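Long-range contact in endoglucanase, glycoside hydrolase family 5 protein (Cytophaga hutchinsonii, PDB 5IHS), which probably hydrolyses internal beta-1,4-glucosidic bonds of cellulose as a periplasmic endoglucanase: residues 65-75 with 294-304. Sequence-based numbering, arbitrary orientation.
Sequences QYYNSDVVKWL and IVPAASPYGGW
Tyr-66 and Asn-68 donate hydrogen bonds from their side chains to the backbone carbonyls of Ala-298 and Pro-300. Tyr-66 OH lies 2.7 Å from Ala-298 O. Asn-68 ND2 reaches Pro-300 O at 2.8 Å in a nearly straight bond (163°), and the acceptor lies in the amide plane. Asn-68 stands at the N-cap of helix 69-77, and Asn-68 OD1 accepts the capping bond from Val-71 N at 2.9 Å. A chi1 of 67° sets CG of Asn-68 between the backbone N and the carbonyl carbon, and OD1 can then turn back to the helix start. Trp-304 NE1 bonds to Ser-299 O at 2.8 Å, which fixes the indole within its own loop. A water accepts from Trp-74 NE1 and donates to Trp-304 O. The fold is a TIM barrel. Helix 69-77 follows strand 53-57 and the opposing loop follows strand 279-284, two neighbours where the eight-stranded barrel closes. Aromatic packing dominates the other end. Gly-303 CA makes a CH-pi contact over the Trp-74 six-membered ring, 3.5 Å from its centroid. Trp-74 also turns an edge to the face of Trp-304, planes at 84°. Replacing Trp-74 by an alanine is likely to strip the face from Gly-303, the edge from the Trp-304 ring and the donor from the water. Two apolar contacts add to this: Ile-294 CD1 meets Tyr-66 CZ at 3.7 Å, and Leu-75 CD2 touches the Trp-304 edge.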
loop_
_atom_site.group_PDB
_atom_site.type_symbol
_atom_site.label_atom_id
_atom_site.label_comp_id
_atom_site.label_asym_id
_atom_site.label_seq_id
_atom_site.Cartn_x
_atom_site.Cartn_y
_atom_site.Cartn_z
ATOM N N GLN A 65 -3.630 10.655 14.268
ATOM C CA GLN A 65 -4.076 12.026 14.052
ATOM C C GLN A 65 -4.123 12.399 12.573
ATOM O O GLN A 65 -4.803 13.366 12.226
ATOM C CB GLN A 65 -3.215 13.034 14.836
ATOM C CG GLN A 65 -1.765 13.174 14.392
ATOM C CD GLN A 65 -0.819 12.207 15.093
ATOM O OE1 GLN A 65 -1.186 11.074 15.410
ATOM N NE2 GLN A 65 0.418 12.647 15.317
ATOM N N TYR A 66 -3.421 11.671 11.705
ATOM C CA TYR A 66 -3.413 11.953 10.268
ATOM C C TYR A 66 -4.463 11.160 9.496
ATOM O O TYR A 66 -4.573 11.331 8.275
ATOM C CB TYR A 66 -2.014 11.711 9.668
ATOM C CG TYR A 66 -0.970 12.640 10.245
ATOM C CD1 TYR A 66 -0.939 13.988 9.905
ATOM C CD2 TYR A 66 -0.027 12.180 11.146
ATOM C CE1 TYR A 66 0.009 14.845 10.443
ATOM C CE2 TYR A 66 0.918 13.031 11.702
ATOM C CZ TYR A 66 0.938 14.361 11.345
ATOM O OH TYR A 66 1.886 15.199 11.917
ATOM N N TYR A 67 -5.232 10.307 10.179
ATOM C CA TYR A 67 -6.251 9.467 9.532
ATOM C C TYR A 67 -7.547 10.270 9.407
ATOM O O TYR A 67 -8.531 10.045 10.113
ATOM C CB TYR A 67 -6.471 8.172 10.321
ATOM C CG TYR A 67 -5.426 7.117 10.061
ATOM C CD1 TYR A 67 -4.093 7.315 10.426
ATOM C CD2 TYR A 67 -5.767 5.916 9.448
ATOM C CE1 TYR A 67 -3.134 6.355 10.156
ATOM C CE2 TYR A 67 -4.809 4.951 9.184
ATOM C CZ TYR A 67 -3.497 5.175 9.530
ATOM O OH TYR A 67 -2.574 4.205 9.227
ATOM N N ASN A 68 -7.546 11.234 8.486
ATOM C CA ASN A 68 -8.680 12.143 8.394
ATOM C C ASN A 68 -8.847 12.653 6.967
ATOM O O ASN A 68 -7.960 12.532 6.113
ATOM C CB ASN A 68 -8.570 13.292 9.410
ATOM C CG ASN A 68 -7.432 14.229 9.101
ATOM O OD1 ASN A 68 -7.461 14.923 8.080
ATOM N ND2 ASN A 68 -6.423 14.271 9.971
ATOM N N SER A 69 -10.031 13.215 6.717
ATOM C CA SER A 69 -10.380 13.626 5.363
ATOM C C SER A 69 -9.583 14.835 4.892
ATOM O O SER A 69 -9.385 14.998 3.681
ATOM C CB SER A 69 -11.884 13.880 5.250
ATOM O OG SER A 69 -12.320 14.828 6.182
ATOM N N ASP A 70 -9.145 15.709 5.806
ATOM C CA ASP A 70 -8.323 16.846 5.390
ATOM C C ASP A 70 -6.992 16.378 4.814
ATOM O O ASP A 70 -6.540 16.889 3.784
ATOM C CB ASP A 70 -8.092 17.797 6.566
ATOM C CG ASP A 70 -9.365 18.476 7.030
ATOM O OD1 ASP A 70 -10.213 18.836 6.185
ATOM O OD2 ASP A 70 -9.520 18.670 8.253
ATOM N N VAL A 71 -6.357 15.401 5.462
ATOM C CA VAL A 71 -5.122 14.822 4.938
ATOM C C VAL A 71 -5.363 14.173 3.580
ATOM O O VAL A 71 -4.582 14.362 2.646
ATOM C CB VAL A 71 -4.509 13.847 5.962
ATOM C CG1 VAL A 71 -3.428 12.966 5.339
ATOM C CG2 VAL A 71 -3.948 14.634 7.138
ATOM N N VAL A 72 -6.420 13.368 3.452
ATOM C CA VAL A 72 -6.651 12.696 2.172
ATOM C C VAL A 72 -6.856 13.719 1.055
ATOM O O VAL A 72 -6.305 13.575 -0.044
ATOM C CB VAL A 72 -7.815 11.696 2.279
ATOM C CG1 VAL A 72 -8.173 11.139 0.912
ATOM C CG2 VAL A 72 -7.448 10.555 3.236
ATOM N N LYS A 73 -7.645 14.766 1.313
ATOM C CA LYS A 73 -7.865 15.791 0.293
ATOM C C LYS A 73 -6.561 16.475 -0.093
ATOM O O LYS A 73 -6.307 16.719 -1.279
ATOM C CB LYS A 73 -8.879 16.820 0.782
ATOM C CG LYS A 73 -9.252 17.824 -0.294
ATOM C CD LYS A 73 -10.323 18.784 0.166
ATOM C CE LYS A 73 -10.658 19.778 -0.928
ATOM N NZ LYS A 73 -11.624 20.777 -0.428
ATOM N N TRP A 74 -5.725 16.801 0.898
ATOM C CA TRP A 74 -4.453 17.456 0.633
ATOM C C TRP A 74 -3.517 16.536 -0.138
ATOM O O TRP A 74 -2.796 16.982 -1.042
ATOM C CB TRP A 74 -3.824 17.914 1.960
ATOM C CG TRP A 74 -2.575 18.709 1.780
ATOM C CD1 TRP A 74 -1.303 18.298 2.019
ATOM C CD2 TRP A 74 -2.473 20.052 1.283
ATOM N NE1 TRP A 74 -0.414 19.300 1.715
ATOM C CE2 TRP A 74 -1.105 20.386 1.255
ATOM C CE3 TRP A 74 -3.408 21.007 0.862
ATOM C CZ2 TRP A 74 -0.644 21.629 0.832
ATOM C CZ3 TRP A 74 -2.944 22.247 0.443
ATOM C CH2 TRP A 74 -1.582 22.543 0.429
ATOM N N LEU A 75 -3.501 15.249 0.207
ATOM C CA LEU A 75 -2.682 14.305 -0.550
ATOM C C LEU A 75 -3.112 14.239 -2.012
ATOM O O LEU A 75 -2.267 14.139 -2.903
ATOM C CB LEU A 75 -2.721 12.919 0.096
ATOM C CG LEU A 75 -1.987 12.808 1.433
ATOM C CD1 LEU A 75 -2.229 11.438 2.036
ATOM C CD2 LEU A 75 -0.495 13.062 1.265
ATOM N N ILE A 294 7.136 14.348 6.740
ATOM C CA ILE A 294 6.819 15.668 7.268
ATOM C C ILE A 294 7.527 15.843 8.612
ATOM O O ILE A 294 7.864 14.870 9.288
ATOM C CB ILE A 294 5.286 15.893 7.360
ATOM C CG1 ILE A 294 4.645 14.879 8.317
ATOM C CG2 ILE A 294 4.667 15.839 5.963
ATOM C CD1 ILE A 294 3.105 14.925 8.380
ATOM N N VAL A 295 7.781 17.099 8.976
ATOM C CA VAL A 295 8.562 17.428 10.171
ATOM C C VAL A 295 7.749 17.233 11.447
ATOM O O VAL A 295 6.512 17.223 11.409
ATOM C CB VAL A 295 9.098 18.867 10.111
ATOM C CG1 VAL A 295 9.971 19.066 8.894
ATOM C CG2 VAL A 295 7.958 19.885 10.138
ATOM N N PRO A 296 8.402 17.124 12.604
ATOM C CA PRO A 296 7.663 17.025 13.870
ATOM C C PRO A 296 6.645 18.146 14.016
ATOM O O PRO A 296 6.931 19.314 13.754
ATOM C CB PRO A 296 8.773 17.092 14.923
ATOM C CG PRO A 296 9.931 16.438 14.223
ATOM C CD PRO A 296 9.850 16.938 12.809
ATOM N N ALA A 297 5.433 17.761 14.423
ATOM C CA ALA A 297 4.300 18.650 14.668
ATOM C C ALA A 297 3.651 19.172 13.389
ATOM O O ALA A 297 2.778 20.040 13.461
ATOM C CB ALA A 297 4.629 19.809 15.618
ATOM N N ALA A 298 4.025 18.660 12.221
ATOM C CA ALA A 298 3.341 19.071 11.003
ATOM C C ALA A 298 1.837 18.864 11.153
ATOM O O ALA A 298 1.383 17.859 11.706
ATOM C CB ALA A 298 3.871 18.272 9.814
ATOM N N SER A 299 1.065 19.818 10.644
ATOM C CA SER A 299 -0.359 19.903 10.943
ATOM C C SER A 299 -1.092 18.594 10.652
ATOM O O SER A 299 -0.961 18.038 9.551
ATOM C CB SER A 299 -1.009 21.001 10.106
ATOM O OG SER A 299 -2.414 20.999 10.301
ATOM N N PRO A 300 -1.940 18.129 11.570
ATOM C CA PRO A 300 -2.807 16.987 11.260
ATOM C C PRO A 300 -3.854 17.273 10.195
ATOM O O PRO A 300 -4.544 16.336 9.775
ATOM C CB PRO A 300 -3.464 16.665 12.613
ATOM C CG PRO A 300 -2.642 17.343 13.632
ATOM C CD PRO A 300 -2.080 18.555 12.974
ATOM N N TYR A 301 -3.993 18.517 9.735
ATOM C CA TYR A 301 -4.974 18.867 8.723
ATOM C C TYR A 301 -4.368 18.990 7.338
ATOM O O TYR A 301 -5.072 19.376 6.410
ATOM C CB TYR A 301 -5.668 20.177 9.082
ATOM C CG TYR A 301 -6.299 20.160 10.442
ATOM C CD1 TYR A 301 -7.462 19.450 10.669
ATOM C CD2 TYR A 301 -5.729 20.848 11.502
ATOM C CE1 TYR A 301 -8.044 19.423 11.915
ATOM C CE2 TYR A 301 -6.303 20.830 12.751
ATOM C CZ TYR A 301 -7.459 20.119 12.952
ATOM O OH TYR A 301 -8.033 20.098 14.197
ATOM N N GLY A 302 -3.093 18.664 7.164
ATOM C CA GLY A 302 -2.461 18.874 5.876
ATOM C C GLY A 302 -2.013 20.318 5.719
ATOM O O GLY A 302 -1.768 21.023 6.693
ATOM N N GLY A 303 -1.906 20.759 4.471
ATOM C CA GLY A 303 -1.466 22.114 4.193
ATOM C C GLY A 303 0.021 22.345 4.337
ATOM O O GLY A 303 0.451 23.497 4.449
ATOM N N TRP A 304 0.824 21.288 4.299
ATOM C CA TRP A 304 2.242 21.368 4.633
ATOM C C TRP A 304 3.008 22.161 3.582
ATOM O O TRP A 304 2.994 21.823 2.390
ATOM C CB TRP A 304 2.803 19.958 4.747
ATOM C CG TRP A 304 1.980 19.074 5.630
ATOM C CD1 TRP A 304 1.594 19.320 6.909
ATOM C CD2 TRP A 304 1.439 17.801 5.283
ATOM N NE1 TRP A 304 0.834 18.278 7.384
ATOM C CE2 TRP A 304 0.736 17.324 6.404
ATOM C CE3 TRP A 304 1.489 17.017 4.132
ATOM C CZ2 TRP A 304 0.072 16.101 6.392
ATOM C CZ3 TRP A 304 0.834 15.810 4.125
ATOM C CH2 TRP A 304 0.151 15.356 5.252
HETATM O O HOH W 1 2.392 19.489 1.176
#